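Local coordinates for Lin1840 protein (Listeria innocua serovar 6a, PDB 4ZOC) that probably hydrolyses terminal non-reducing beta-D-glucosyl residues to release beta-D-glucose, as a family 3 glycoside hydrolase involved in beta-1,2-glucan metabolism, at residues V644-V649 and F678-E683; A684-N689 and K694-G699. The protein carries 2 engineered substitutions. All coordinates share one frame; numbering follows the deposited sequence.

Contact 1 of 2, residues V644-V649 and F678-E683; sequences VYLQDV and FELTSE. With MG (magnesium ion), chain D.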
loop_
_atom_site.group_PDB
_atom_site.type_symbol
_atom_site.label_atom_id
_atom_site.label_comp_id
_atom_site.label_asym_id
_atom_site.label_seq_id
_atom_site.Cartn_x
_atom_site.Cartn_y
_atom_site.Cartn_z
ATOM N N VAL A 644 23.134 11.738 -10.539
ATOM C CA VAL A 644 23.357 12.611 -9.364
ATOM C C VAL A 644 22.099 12.644 -8.526
ATOM O O VAL A 644 21.014 13.004 -9.011
ATOM C CB VAL A 644 23.769 14.025 -9.780
ATOM C CG1 VAL A 644 24.029 14.878 -8.563
ATOM C CG2 VAL A 644 24.946 13.984 -10.737
ATOM N N TYR A 645 22.293 12.326 -7.234
ATOM C CA TYR A 645 21.265 12.338 -6.241
ATOM C C TYR A 645 21.519 13.374 -5.141
ATOM O O TYR A 645 22.676 13.712 -4.780
ATOM C CB TYR A 645 21.147 10.936 -5.629
ATOM C CG TYR A 645 20.843 9.804 -6.575
ATOM C CD1 TYR A 645 21.855 9.175 -7.255
ATOM C CD2 TYR A 645 19.564 9.298 -6.677
ATOM C CE1 TYR A 645 21.613 8.102 -8.107
ATOM C CE2 TYR A 645 19.263 8.268 -7.576
ATOM C CZ TYR A 645 20.279 7.676 -8.263
ATOM O OH TYR A 645 20.043 6.652 -9.110
ATOM N N LEU A 646 20.451 13.919 -4.652
ATOM C CA LEU A 646 20.473 14.773 -3.502
ATOM C C LEU A 646 19.645 14.190 -2.285
ATOM O O LEU A 646 18.560 13.551 -2.460
ATOM C CB LEU A 646 19.885 16.083 -3.905
ATOM C CG LEU A 646 20.468 17.357 -3.327
ATOM C CD1 LEU A 646 22.009 17.390 -3.557
ATOM C CD2 LEU A 646 19.719 18.484 -4.018
ATOM N N GLN A 647 20.177 14.369 -1.077
ATOM C CA GLN A 647 19.518 14.122 0.128
ATOM C C GLN A 647 19.452 15.385 1.018
ATOM O O GLN A 647 20.469 16.044 1.224
ATOM C CB GLN A 647 20.195 13.031 0.921
ATOM C CG GLN A 647 19.516 12.730 2.261
ATOM C CD GLN A 647 20.260 11.714 3.123
ATOM O OE1 GLN A 647 21.437 11.448 2.936
ATOM N NE2 GLN A 647 19.536 11.106 4.061
ATOM N N ASP A 648 18.263 15.678 1.563
ATOM C CA ASP A 648 18.029 16.665 2.585
ATOM C C ASP A 648 18.082 15.949 3.942
ATOM O O ASP A 648 17.147 15.246 4.295
ATOM C CB ASP A 648 16.700 17.361 2.327
ATOM C CG ASP A 648 16.490 18.608 3.146
ATOM O OD1 ASP A 648 17.276 18.900 4.101
ATOM O OD2 ASP A 648 15.488 19.300 2.823
ATOM N N VAL A 649 19.145 16.159 4.699
ATOM C CA VAL A 649 19.445 15.300 5.846
ATOM C C VAL A 649 18.463 15.499 7.029
ATOM O O VAL A 649 18.004 14.529 7.677
ATOM C CB VAL A 649 20.902 15.494 6.276
ATOM C CG1 VAL A 649 21.166 14.715 7.479
ATOM C CG2 VAL A 649 21.872 15.064 5.181
ATOM N N PHE A 678 26.746 19.231 -14.424
ATOM C CA PHE A 678 25.296 19.272 -14.102
ATOM C C PHE A 678 25.019 20.511 -13.268
ATOM O O PHE A 678 25.828 20.877 -12.462
ATOM C CB PHE A 678 24.874 18.036 -13.295
ATOM C CG PHE A 678 25.160 16.730 -13.931
ATOM C CD1 PHE A 678 24.295 16.198 -14.884
ATOM C CD2 PHE A 678 26.292 16.020 -13.604
ATOM C CE1 PHE A 678 24.566 14.972 -15.430
ATOM C CE2 PHE A 678 26.557 14.797 -14.143
ATOM C CZ PHE A 678 25.698 14.277 -15.067
ATOM N N GLU A 679 23.887 21.164 -13.445
ATOM C CA GLU A 679 23.459 22.274 -12.556
ATOM C C GLU A 679 22.302 21.781 -11.713
ATOM O O GLU A 679 21.246 21.406 -12.240
ATOM C CB GLU A 679 23.019 23.490 -13.381
ATOM C CG GLU A 679 22.626 24.681 -12.504
ATOM C CD GLU A 679 22.153 25.881 -13.248
ATOM O OE1 GLU A 679 21.941 26.886 -12.580
ATOM O OE2 GLU A 679 21.981 25.833 -14.482
ATOM N N LEU A 680 22.471 21.753 -10.394
ATOM C CA LEU A 680 21.339 21.397 -9.522
ATOM C C LEU A 680 20.879 22.748 -9.036
ATOM O O LEU A 680 21.591 23.389 -8.233
ATOM C CB LEU A 680 21.789 20.500 -8.365
ATOM C CG LEU A 680 22.559 19.199 -8.733
ATOM C CD1 LEU A 680 22.820 18.283 -7.580
ATOM C CD2 LEU A 680 21.852 18.446 -9.768
ATOM N N THR A 681 19.731 23.204 -9.543
ATOM C CA THR A 681 19.212 24.542 -9.183
ATOM C C THR A 681 18.668 24.449 -7.802
ATOM O O THR A 681 18.535 23.342 -7.256
ATOM C CB THR A 681 18.114 25.041 -10.117
ATOM O OG1 THR A 681 16.942 24.263 -9.920
ATOM C CG2 THR A 681 18.536 25.043 -11.567
ATOM N N SER A 682 18.276 25.582 -7.227
ATOM C CA SER A 682 17.725 25.556 -5.871
ATOM C C SER A 682 16.394 24.773 -5.776
ATOM O O SER A 682 16.057 24.236 -4.727
ATOM C CB SER A 682 17.640 26.946 -5.275
ATOM O OG SER A 682 16.683 27.683 -5.950
ATOM N N GLU A 683 15.672 24.682 -6.880
ATOM C CA GLU A 683 14.500 23.852 -6.925
ATOM C C GLU A 683 14.815 22.382 -6.531
ATOM O O GLU A 683 14.009 21.722 -5.891
ATOM C CB GLU A 683 13.840 23.950 -8.329
ATOM C CG GLU A 683 12.478 23.292 -8.363
ATOM C CD GLU A 683 12.557 21.781 -8.594
ATOM O OE1 GLU A 683 13.484 21.335 -9.314
ATOM O OE2 GLU A 683 11.697 21.043 -8.044
HETATM MG MG MG D . 17.320 20.342 5.481
HETATM O O HOH W 1 15.414 21.023 4.881
HETATM O O HOH W 2 18.152 21.736 4.280
HETATM O O HOH W 3 19.161 19.526 6.058
HETATM O O HOH W 4 17.336 21.718 7.127
#
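Asp648 closes strand 644-648, whose Val644 and Leu646 pack on strand 678-680, and there its carboxylate grips a magnesium ion: OD1 binds the metal at 2.0 Å. Four waters and the carbonyl oxygen of Thr650 bring the ligands to six. The second carboxylate oxygen is tied in as well, since OD2 accepts a hydrogen bond of 2.7 Å from water 1, itself a ligand of the ion.

Back along the strand the chemistry turns apolar. The two strands run nearly parallel, 19° apart, but their axes lie 9.9 Å from each other, the spacing of two facing layers and not of neighbours in one sheet. Here the five-stranded sheet containing 638-648 meets the three-stranded sheet containing 673-680, as in the beta-sandwich of a fibronectin type III-like domain. Val644 splits its branches between two partners. Its CG2 sits over one face of the Phe678 ring, toward the rim, in a CH-pi contact 4.1 Å from the ring centroid. CG1, anti to the backbone N (chi1 -178°), meets Leu680 CD1 at 3.7 Å. Leu680 CD1 also lies 4.2 Å from Leu646 CD1, the two leucine side chains reaching past one another head to tail.

Side-chain packing between the segments is thus apolar, with little directional demand, while the backbone of 644-647 bonds within its own sheet and the Asp648 carboxylate serves the metal.

Contact 2 of 2, residues A684-N689 and K694-G699; sequences AFSFYN and KVQEPG
Strands 687-688 and 694-695 pair as a two-stranded antiparallel hairpin, while the touching parts of the segments as a whole run 111° apart. Phe687 and Val695 form its hydrogen-bonded pair: Phe687 N donates to Val695 O at 3.0 Å, and Val695 N returns a straighter bond, 168° at the hydrogen, to Phe687 O at 2.9 Å. Tyr688 and Lys694 follow as the non-hydrogen-bonded pair. Beyond the ladder a water takes over, accepting from Glu697 N and donating to Phe685 O.

On one face of the hairpin, the chain of Lys694 folds across Tyr688, its CD lying over the ring 4.0 Å from the centroid in a CH-pi contact. The bend at chi2 lays the aliphatic part along the ring. On the other face Val695 CG2 covers Phe687 in the same manner, while Asn689 ND2 comes up beside Val695 CG1 at 3.6 Å.

The hairpin lies on the connection between strand 673-680 of one sheet and strand 699-706 of the other, within the fibronectin type III-like domain. Phe687 and Tyr688 both touch helix 212-219, in the TIM-barrel region, and Tyr688 N donates to Gln217 OE1.

Glu697 approaches Phe687 at the ring edge, OE1 standing 3.4 Å from CZ, with carboxylate and ring planes almost perpendicular (88°). Its OE2 is hydrogen-bonded to Ser652, and a water links OE2 to Asn689 ND2, which also bonds Glu693. Next to it Gln696, extended alongside Phe685, puts NE2 3.4 Å from Phe685 CB and uses OE1 to accept from Gly621 N.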
loop_
_atom_site.group_PDB
_atom_site.type_symbol
_atom_site.label_atom_id
_atom_site.label_comp_id
_atom_site.label_asym_id
_atom_site.label_seq_id
_atom_site.Cartn_x
_atom_site.Cartn_y
_atom_site.Cartn_z
ATOM N N ALA A 684 16.005 21.902 -6.864
ATOM C CA ALA A 684 16.433 20.526 -6.520
ATOM C C ALA A 684 16.537 20.369 -5.044
ATOM O O ALA A 684 16.454 19.240 -4.544
ATOM C CB ALA A 684 17.745 20.194 -7.171
ATOM N N PHE A 685 16.748 21.491 -4.328
ATOM C CA PHE A 685 16.885 21.456 -2.881
ATOM C C PHE A 685 15.572 21.675 -2.116
ATOM O O PHE A 685 15.554 21.627 -0.896
ATOM C CB PHE A 685 17.912 22.528 -2.417
ATOM C CG PHE A 685 19.323 22.260 -2.835
ATOM C CD1 PHE A 685 19.776 22.543 -4.126
ATOM C CD2 PHE A 685 20.230 21.793 -1.923
ATOM C CE1 PHE A 685 21.091 22.258 -4.505
ATOM C CE2 PHE A 685 21.524 21.460 -2.292
ATOM C CZ PHE A 685 21.989 21.740 -3.566
ATOM N N SER A 686 14.513 21.942 -2.866
ATOM C CA SER A 686 13.246 22.359 -2.318
ATOM C C SER A 686 12.300 21.189 -2.212
ATOM O O SER A 686 12.487 20.121 -2.862
ATOM C CB SER A 686 12.673 23.430 -3.208
ATOM O OG SER A 686 13.586 24.543 -3.194
ATOM N N PHE A 687 11.247 21.431 -1.406
ATOM C CA PHE A 687 10.216 20.455 -1.136
ATOM C C PHE A 687 8.950 21.084 -0.603
ATOM O O PHE A 687 8.958 22.228 -0.223
ATOM C CB PHE A 687 10.706 19.380 -0.157
ATOM C CG PHE A 687 10.855 19.860 1.245
ATOM C CD1 PHE A 687 12.005 20.616 1.593
ATOM C CD2 PHE A 687 9.894 19.674 2.162
ATOM C CE1 PHE A 687 12.156 21.067 2.890
ATOM C CE2 PHE A 687 10.046 20.138 3.452
ATOM C CZ PHE A 687 11.192 20.869 3.775
ATOM N N TYR A 688 7.845 20.293 -0.579
ATOM C CA TYR A 688 6.607 20.703 -0.030
ATOM C C TYR A 688 6.515 20.485 1.470
ATOM O O TYR A 688 6.745 19.402 1.911
ATOM C CB TYR A 688 5.458 19.963 -0.719
ATOM C CG TYR A 688 5.250 20.484 -2.116
ATOM C CD1 TYR A 688 4.552 21.582 -2.350
ATOM C CD2 TYR A 688 5.867 19.859 -3.207
ATOM C CE1 TYR A 688 4.381 22.043 -3.675
ATOM C CE2 TYR A 688 5.715 20.293 -4.501
ATOM C CZ TYR A 688 4.943 21.367 -4.733
ATOM O OH TYR A 688 4.834 21.747 -6.026
ATOM N N ASN A 689 6.212 21.526 2.234
ATOM C CA ASN A 689 6.168 21.404 3.671
ATOM C C ASN A 689 4.779 21.014 4.181
ATOM O O ASN A 689 3.886 20.740 3.368
ATOM C CB ASN A 689 6.734 22.650 4.310
ATOM C CG ASN A 689 5.825 23.856 4.217
ATOM O OD1 ASN A 689 4.696 23.793 3.769
ATOM N ND2 ASN A 689 6.354 24.987 4.680
ATOM N N LYS A 694 5.943 25.198 -1.260
ATOM C CA LYS A 694 7.216 24.770 -1.822
ATOM C C LYS A 694 8.315 25.671 -1.207
ATOM O O LYS A 694 8.247 26.886 -1.373
ATOM C CB LYS A 694 7.141 24.951 -3.325
ATOM C CG LYS A 694 8.377 24.490 -4.065
ATOM C CD LYS A 694 8.445 22.980 -4.016
ATOM C CE LYS A 694 9.236 22.385 -5.142
ATOM N NZ LYS A 694 8.686 22.795 -6.450
ATOM N N VAL A 695 9.243 25.065 -0.453
ATOM C CA VAL A 695 10.223 25.760 0.360
ATOM C C VAL A 695 11.590 25.268 0.161
ATOM O O VAL A 695 11.841 24.134 -0.269
ATOM C CB VAL A 695 9.879 25.621 1.843
ATOM C CG1 VAL A 695 8.538 26.244 2.090
ATOM C CG2 VAL A 695 9.878 24.191 2.319
ATOM N N GLN A 696 12.543 26.115 0.527
ATOM C CA GLN A 696 13.910 25.675 0.714
ATOM C C GLN A 696 14.342 26.078 2.126
ATOM O O GLN A 696 14.205 27.227 2.538
ATOM C CB GLN A 696 14.851 26.315 -0.343
ATOM C CG GLN A 696 16.246 25.737 -0.282
ATOM C CD GLN A 696 17.316 26.381 -1.133
ATOM O OE1 GLN A 696 17.128 27.449 -1.783
ATOM N NE2 GLN A 696 18.461 25.679 -1.196
ATOM N N GLU A 697 14.872 25.141 2.866
ATOM C CA GLU A 697 15.236 25.338 4.257
ATOM C C GLU A 697 16.775 25.253 4.298
ATOM O O GLU A 697 17.394 24.389 3.628
ATOM C CB GLU A 697 14.644 24.204 5.143
ATOM C CG GLU A 697 13.151 24.248 5.233
ATOM C CD GLU A 697 12.525 23.106 6.004
ATOM O OE1 GLU A 697 13.171 22.071 6.256
ATOM O OE2 GLU A 697 11.357 23.290 6.356
ATOM N N PRO A 698 17.412 26.159 5.097
ATOM C CA PRO A 698 18.842 26.043 5.318
ATOM C C PRO A 698 19.126 24.717 6.032
ATOM O O PRO A 698 18.267 24.237 6.858
ATOM C CB PRO A 698 19.215 27.247 6.165
ATOM C CG PRO A 698 17.929 27.719 6.740
ATOM C CD PRO A 698 16.767 27.200 5.911
ATOM N N GLY A 699 20.277 24.159 5.682
ATOM C CA GLY A 699 20.769 22.980 6.365
ATOM C C GLY A 699 21.666 22.155 5.456
ATOM O O GLY A 699 22.031 22.588 4.382
HETATM O O HOH W 5 15.307 22.443 1.749
HETATM O O HOH W 6 9.129 24.803 5.960
#

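The two contacts follow one another along the chain, with centres about 11 Å apart, and share a border. Leu646 CD2 of contact 1 packs on Ala684 O of contact 2 at 3.4 Å, joining the segment after strand 673-680 to the strand of contact 1. Nearer the metal, Asp648 OD2 lies 3.8 Å from Phe687 CE1, and the side chain of Glu697 comes within about 5 Å of the magnesium ion without being among its ligands. The hairpin thus flanks the magnesium site to which strand 644-648 contributes Asp648. Neither contact includes Trp271, Trp409 or Glu473 of the glucose pocket; both belong to the fibronectin type III-like part of the chain.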